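Local atomic coordinates of histidinol-phosphate aminotransferase (Clostridium acetobutylicum, PDB entry 3FTB), a protein that probably acts as a pyridoxal 5'-phosphate-dependent aminotransferase that interconverts histidinol phosphate and its keto form in histidine biosynthesis. Residues 98-103 / 143-148; 147-152 / 179-184. One frame throughout, in Å; residues are numbered along the deposited sequence.

Contact 1: residues 98-103 / 143-148; sequences FEKILI and DDVDSV
Phe98 lies flat against Ser147, whose CB sits over one ring face, 3.8 Å from the ring centroid and offset toward the rim: a CH-pi contact. CG of Phe98 is anti to its own carbonyl carbon (chi1 -44°), which lays the ring beside the start of strand 147-151. Next along, CG of Glu99 approaches OD2 of Asp146 at 3.2 Å; the two carboxylates keep apart, their planes turned by 39°, and their like charges probably disfavour a closer approach. Lys100 works at both ends. Its carbonyl O takes the N-H of Asp146 at 3.1 Å, the donor standing above the carbonyl plane, and receives weaker bonds from N and OG of Ser147. Its extended side chain crosses Val145 at about a right angle and brings NZ to Asp144 O, a weak bond at 3.0 Å backed by a water that accepts from NZ and donates to the same oxygen. Ile101 sets CG1 against Ser147 OG at 3.2 Å, on the face that also holds the serine. With Leu102 the regular parallel pairing begins: its N donates almost straight to Ser147 O (2.8 Å, 171° at the hydrogen), while CD2 lies alongside CG2 of Val148 at 3.9 Å. CG1 of Val145 rests near the Leu102 N at 3.6 Å. Strand 100-105 runs in the sheet between strands 147-151 and 121-126, with Leu102 also touching Ile138 of helix 135-141 and Phe98 reaching across to Thr179 and Ile181 of strand 179-183.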
loop_
_atom_site.group_PDB
_atom_site.type_symbol
_atom_site.label_atom_id
_atom_site.label_comp_id
_atom_site.label_asym_id
_atom_site.label_seq_id
_atom_site.Cartn_x
_atom_site.Cartn_y
_atom_site.Cartn_z
ATOM N N PHE A 98 1.348 -1.139 20.920
ATOM C CA PHE A 98 1.368 -1.583 22.315
ATOM C C PHE A 98 2.477 -2.574 22.609
ATOM O O PHE A 98 3.038 -3.177 21.698
ATOM C CB PHE A 98 0.013 -2.162 22.702
ATOM C CG PHE A 98 -1.127 -1.341 22.218
ATOM C CD1 PHE A 98 -1.447 -0.156 22.846
ATOM C CD2 PHE A 98 -1.849 -1.724 21.101
ATOM C CE1 PHE A 98 -2.494 0.623 22.388
ATOM C CE2 PHE A 98 -2.891 -0.957 20.640
ATOM C CZ PHE A 98 -3.215 0.227 21.279
ATOM N N GLU A 99 2.783 -2.732 23.897
ATOM C CA GLU A 99 3.845 -3.634 24.340
ATOM C C GLU A 99 3.298 -4.932 24.964
ATOM O O GLU A 99 4.065 -5.790 25.407
ATOM C CB GLU A 99 4.843 -2.910 25.275
ATOM C CG GLU A 99 4.218 -2.250 26.521
ATOM C CD GLU A 99 5.231 -1.493 27.393
ATOM O OE1 GLU A 99 4.851 -0.985 28.482
ATOM O OE2 GLU A 99 6.408 -1.402 26.981
ATOM N N LYS A 100 1.974 -5.077 24.974
ATOM C CA LYS A 100 1.327 -6.290 25.468
ATOM C C LYS A 100 -0.158 -6.338 25.109
ATOM O O LYS A 100 -0.889 -5.370 25.319
ATOM C CB LYS A 100 1.494 -6.403 26.973
ATOM C CG LYS A 100 1.072 -7.734 27.541
ATOM C CD LYS A 100 1.446 -7.774 29.004
ATOM C CE LYS A 100 1.283 -9.144 29.598
ATOM N NZ LYS A 100 1.729 -9.112 31.018
ATOM N N ILE A 101 -0.605 -7.471 24.575
ATOM C CA ILE A 101 -1.990 -7.592 24.141
ATOM C C ILE A 101 -2.638 -8.904 24.593
ATOM O O ILE A 101 -1.987 -9.939 24.677
ATOM C CB ILE A 101 -2.103 -7.472 22.602
ATOM C CG1 ILE A 101 -3.514 -7.040 22.196
ATOM C CG2 ILE A 101 -1.725 -8.790 21.951
ATOM C CD1 ILE A 101 -3.642 -6.538 20.737
ATOM N N LEU A 102 -3.928 -8.843 24.897
ATOM C CA LEU A 102 -4.738 -10.040 25.098
ATOM C C LEU A 102 -5.364 -10.435 23.763
ATOM O O LEU A 102 -6.153 -9.673 23.196
ATOM C CB LEU A 102 -5.851 -9.762 26.116
ATOM C CG LEU A 102 -6.794 -10.895 26.519
ATOM C CD1 LEU A 102 -6.105 -11.751 27.526
ATOM C CD2 LEU A 102 -8.066 -10.297 27.110
ATOM N N ILE A 103 -5.009 -11.613 23.255
ATOM C CA ILE A 103 -5.619 -12.106 22.029
ATOM C C ILE A 103 -6.635 -13.181 22.370
ATOM O O ILE A 103 -6.306 -14.179 23.010
ATOM C CB ILE A 103 -4.582 -12.647 21.018
ATOM C CG1 ILE A 103 -3.414 -11.673 20.871
ATOM C CG2 ILE A 103 -5.244 -12.866 19.662
ATOM C CD1 ILE A 103 -2.355 -12.117 19.889
ATOM N N ASP A 143 -6.115 -5.839 33.430
ATOM C CA ASP A 143 -5.020 -5.093 34.060
ATOM C C ASP A 143 -3.655 -5.711 33.736
ATOM O O ASP A 143 -2.619 -5.154 34.075
ATOM C CB ASP A 143 -5.198 -5.026 35.584
ATOM C CG ASP A 143 -5.820 -3.721 36.049
ATOM O OD1 ASP A 143 -5.807 -2.737 35.278
ATOM O OD2 ASP A 143 -6.309 -3.678 37.199
ATOM N N ASP A 144 -3.656 -6.875 33.102
ATOM C CA ASP A 144 -2.411 -7.556 32.751
ATOM C C ASP A 144 -1.827 -7.051 31.430
ATOM O O ASP A 144 -0.659 -7.297 31.120
ATOM C CB ASP A 144 -2.640 -9.072 32.661
ATOM C CG ASP A 144 -2.522 -9.770 34.006
ATOM O OD1 ASP A 144 -3.234 -10.780 34.224
ATOM O OD2 ASP A 144 -1.712 -9.311 34.840
ATOM N N VAL A 145 -2.643 -6.350 30.652
ATOM C CA VAL A 145 -2.276 -5.984 29.288
ATOM C C VAL A 145 -2.503 -4.500 29.010
ATOM O O VAL A 145 -3.087 -3.781 29.822
ATOM C CB VAL A 145 -3.093 -6.804 28.267
ATOM C CG1 VAL A 145 -2.638 -8.260 28.255
ATOM C CG2 VAL A 145 -4.570 -6.726 28.608
ATOM N N ASP A 146 -2.028 -4.052 27.853
ATOM C CA ASP A 146 -2.204 -2.672 27.417
ATOM C C ASP A 146 -3.371 -2.580 26.447
ATOM O O ASP A 146 -3.913 -1.493 26.209
ATOM C CB ASP A 146 -0.936 -2.183 26.723
ATOM C CG ASP A 146 0.313 -2.528 27.499
ATOM O OD1 ASP A 146 0.391 -2.170 28.696
ATOM O OD2 ASP A 146 1.211 -3.166 26.913
ATOM N N SER A 147 -3.753 -3.730 25.894
ATOM C CA SER A 147 -4.776 -3.782 24.857
ATOM C C SER A 147 -5.407 -5.174 24.664
ATOM O O SER A 147 -4.884 -6.184 25.135
ATOM C CB SER A 147 -4.185 -3.293 23.532
ATOM O OG SER A 147 -3.056 -4.072 23.175
ATOM N N VAL A 148 -6.539 -5.196 23.961
ATOM C CA VAL A 148 -7.227 -6.423 23.587
ATOM C C VAL A 148 -7.539 -6.313 22.103
ATOM O O VAL A 148 -7.805 -5.222 21.611
ATOM C CB VAL A 148 -8.568 -6.593 24.350
ATOM C CG1 VAL A 148 -9.296 -7.882 23.910
ATOM C CG2 VAL A 148 -8.348 -6.592 25.862
HETATM O O HOH W 1 1.355 -7.135 32.766
#

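Contact 2: residues 147-152 / 179-184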
loop_
_atom_site.group_PDB
_atom_site.type_symbol
_atom_site.label_atom_id
_atom_site.label_comp_id
_atom_site.label_asym_id
_atom_site.label_seq_id
_atom_site.Cartn_x
_atom_site.Cartn_y
_atom_site.Cartn_z
ATOM N N SER A 147 -3.753 -3.730 25.894
ATOM C CA SER A 147 -4.776 -3.782 24.857
ATOM C C SER A 147 -5.407 -5.174 24.664
ATOM O O SER A 147 -4.884 -6.184 25.135
ATOM C CB SER A 147 -4.185 -3.293 23.532
ATOM O OG SER A 147 -3.056 -4.072 23.175
ATOM N N VAL A 148 -6.539 -5.196 23.961
ATOM C CA VAL A 148 -7.227 -6.423 23.587
ATOM C C VAL A 148 -7.539 -6.313 22.103
ATOM O O VAL A 148 -7.805 -5.222 21.611
ATOM C CB VAL A 148 -8.568 -6.593 24.350
ATOM C CG1 VAL A 148 -9.296 -7.882 23.910
ATOM C CG2 VAL A 148 -8.348 -6.592 25.862
ATOM N N ILE A 149 -7.476 -7.431 21.386
ATOM C CA ILE A 149 -7.993 -7.509 20.017
ATOM C C ILE A 149 -8.923 -8.722 19.901
ATOM O O ILE A 149 -8.582 -9.839 20.292
ATOM C CB ILE A 149 -6.872 -7.547 18.932
ATOM C CG1 ILE A 149 -7.483 -7.574 17.523
ATOM C CG2 ILE A 149 -5.923 -8.735 19.143
ATOM C CD1 ILE A 149 -6.540 -7.115 16.426
ATOM N N ILE A 150 -10.113 -8.480 19.373
ATOM C CA ILE A 150 -11.169 -9.474 19.370
ATOM C C ILE A 150 -11.983 -9.317 18.081
ATOM O O ILE A 150 -12.285 -8.216 17.671
ATOM C CB ILE A 150 -12.053 -9.312 20.629
ATOM C CG1 ILE A 150 -13.069 -10.444 20.751
ATOM C CG2 ILE A 150 -12.760 -7.963 20.628
ATOM C CD1 ILE A 150 -13.879 -10.373 22.026
ATOM N N GLY A 151 -12.308 -10.425 17.425
ATOM C CA GLY A 151 -13.052 -10.373 16.178
ATOM C C GLY A 151 -14.554 -10.280 16.380
ATOM O O GLY A 151 -15.116 -10.891 17.285
ATOM N N ASN A 152 -15.206 -9.503 15.525
ATOM C CA ASN A 152 -16.648 -9.365 15.564
ATOM C C ASN A 152 -17.211 -9.270 14.154
ATOM O O ASN A 152 -17.300 -8.168 13.611
ATOM C CB ASN A 152 -17.033 -8.082 16.294
ATOM C CG ASN A 152 -18.534 -7.984 16.534
ATOM O OD1 ASN A 152 -19.218 -9.006 16.638
ATOM N ND2 ASN A 152 -19.050 -6.765 16.635
ATOM N N THR A 179 -6.698 -0.018 25.537
ATOM C CA THR A 179 -7.264 0.064 24.193
ATOM C C THR A 179 -7.830 -1.281 23.726
ATOM O O THR A 179 -7.180 -2.319 23.849
ATOM C CB THR A 179 -6.243 0.601 23.164
ATOM O OG1 THR A 179 -5.803 1.910 23.550
ATOM C CG2 THR A 179 -6.866 0.667 21.772
ATOM N N ILE A 180 -9.047 -1.265 23.194
ATOM C CA ILE A 180 -9.637 -2.495 22.688
ATOM C C ILE A 180 -9.873 -2.414 21.182
ATOM O O ILE A 180 -10.601 -1.550 20.709
ATOM C CB ILE A 180 -10.906 -2.928 23.490
ATOM C CG1 ILE A 180 -12.139 -2.127 23.087
ATOM C CG2 ILE A 180 -10.669 -2.834 24.990
ATOM C CD1 ILE A 180 -13.115 -2.938 22.288
ATOM N N ILE A 181 -9.219 -3.313 20.445
ATOM C CA ILE A 181 -9.259 -3.333 18.984
ATOM C C ILE A 181 -10.223 -4.384 18.454
ATOM O O ILE A 181 -9.995 -5.583 18.632
ATOM C CB ILE A 181 -7.876 -3.662 18.392
ATOM C CG1 ILE A 181 -6.826 -2.646 18.853
ATOM C CG2 ILE A 181 -7.959 -3.727 16.864
ATOM C CD1 ILE A 181 -5.416 -3.169 18.744
ATOM N N ILE A 182 -11.281 -3.942 17.782
ATOM C CA ILE A 182 -12.283 -4.876 17.275
ATOM C C ILE A 182 -12.275 -4.999 15.761
ATOM O O ILE A 182 -12.648 -4.058 15.052
ATOM C CB ILE A 182 -13.702 -4.507 17.723
ATOM C CG1 ILE A 182 -13.741 -4.290 19.225
ATOM C CG2 ILE A 182 -14.654 -5.640 17.430
ATOM C CD1 ILE A 182 -15.149 -4.239 19.773
ATOM N N ASP A 183 -11.860 -6.171 15.282
ATOM C CA ASP A 183 -11.811 -6.470 13.854
ATOM C C ASP A 183 -13.206 -6.838 13.315
ATOM O O ASP A 183 -13.734 -7.928 13.586
ATOM C CB ASP A 183 -10.801 -7.593 13.614
ATOM C CG ASP A 183 -10.866 -8.163 12.207
ATOM O OD1 ASP A 183 -11.656 -7.652 11.384
ATOM O OD2 ASP A 183 -10.124 -9.131 11.932
ATOM N N GLU A 184 -13.805 -5.919 12.560
ATOM C CA GLU A 184 -15.170 -6.094 12.075
ATOM C C GLU A 184 -15.250 -6.233 10.560
ATOM O O GLU A 184 -16.194 -5.760 9.935
ATOM C CB GLU A 184 -16.045 -4.927 12.538
ATOM C CG GLU A 184 -16.439 -5.005 14.017
ATOM C CD GLU A 184 -17.458 -3.961 14.388
ATOM O OE1 GLU A 184 -17.993 -3.243 13.493
ATOM O OE2 GLU A 184 -17.724 -3.862 15.595
#
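Strands 147-151 and 179-183 are the two parallel strands of a beta-alpha-beta unit whose connection contains helix 163-176; they cross at only 16°. Backbone bonds alternate between them: Val148 N reaches Thr179 O, and Ile181 N returns to Val148 O at 2.6 Å, nearly straight. Ile150 N then meets Ile181 O, Asp183 N meets Ile150 O, and Asn152 N closes the series on Asp183 O at 2.9 Å. On the face of Ile149 and Ile181, the two side chains cross, CD1 of Ile149 meeting CG2 of Ile181 at 3.7 Å; CG1 of Ile149, anti to the backbone N (chi1 -178°), also leans over Ile181 O. On the other face Ile150 and Ile182 lie side by side, CG2 of Ile150 4.1 Å from CG1 of Ile182, and Phe166 of helix 163-176 packs on Ile150 and Ile180. Just past its strand, Asn152 sets CB against CG2 of Ile182 at 3.6 Å. The side chains of Asn152 and Glu184 run side by side, but amide and carboxylate are turned almost perpendicular (78°), and ND2 gives OE2 a weak bond at 3.4 Å. ND2 also bonds Ser195 O, while Glu184 OE2 accepts from Phe197 N and OE1 pairs with Arg211. Tyr111 OH bonds Asp183 OD2. Such a unit in a seven-stranded mixed sheet characterises fold-type I pyridoxal-phosphate enzymes, whose cofactor site lies at C-terminal strand ends like that near Asp183.

How the contacts relate
Strand 147-151 serves both contacts: contact 1 joins it to strand 100-105 on one flank, contact 2 to strand 179-183 on the other, giving three successive parallel strands of the large sheet. Ser147 and Val148 belong to both. Contact 2 is buried, with its centre about 11 Å from the centre of the chain, whereas contact 1, about 20 Å out, is partly buried and reaches the surface near the strand starts, at Glu99 and Asp144. Charges, a water and bent bonds mark the outer end of contact 1; in contact 2 regular pairing and isoleucine packing give way to polar side chains toward the C-terminal ends. They also meet directly, CD1 of Ile101 packing on CG2 of Ile149 at 3.5 Å.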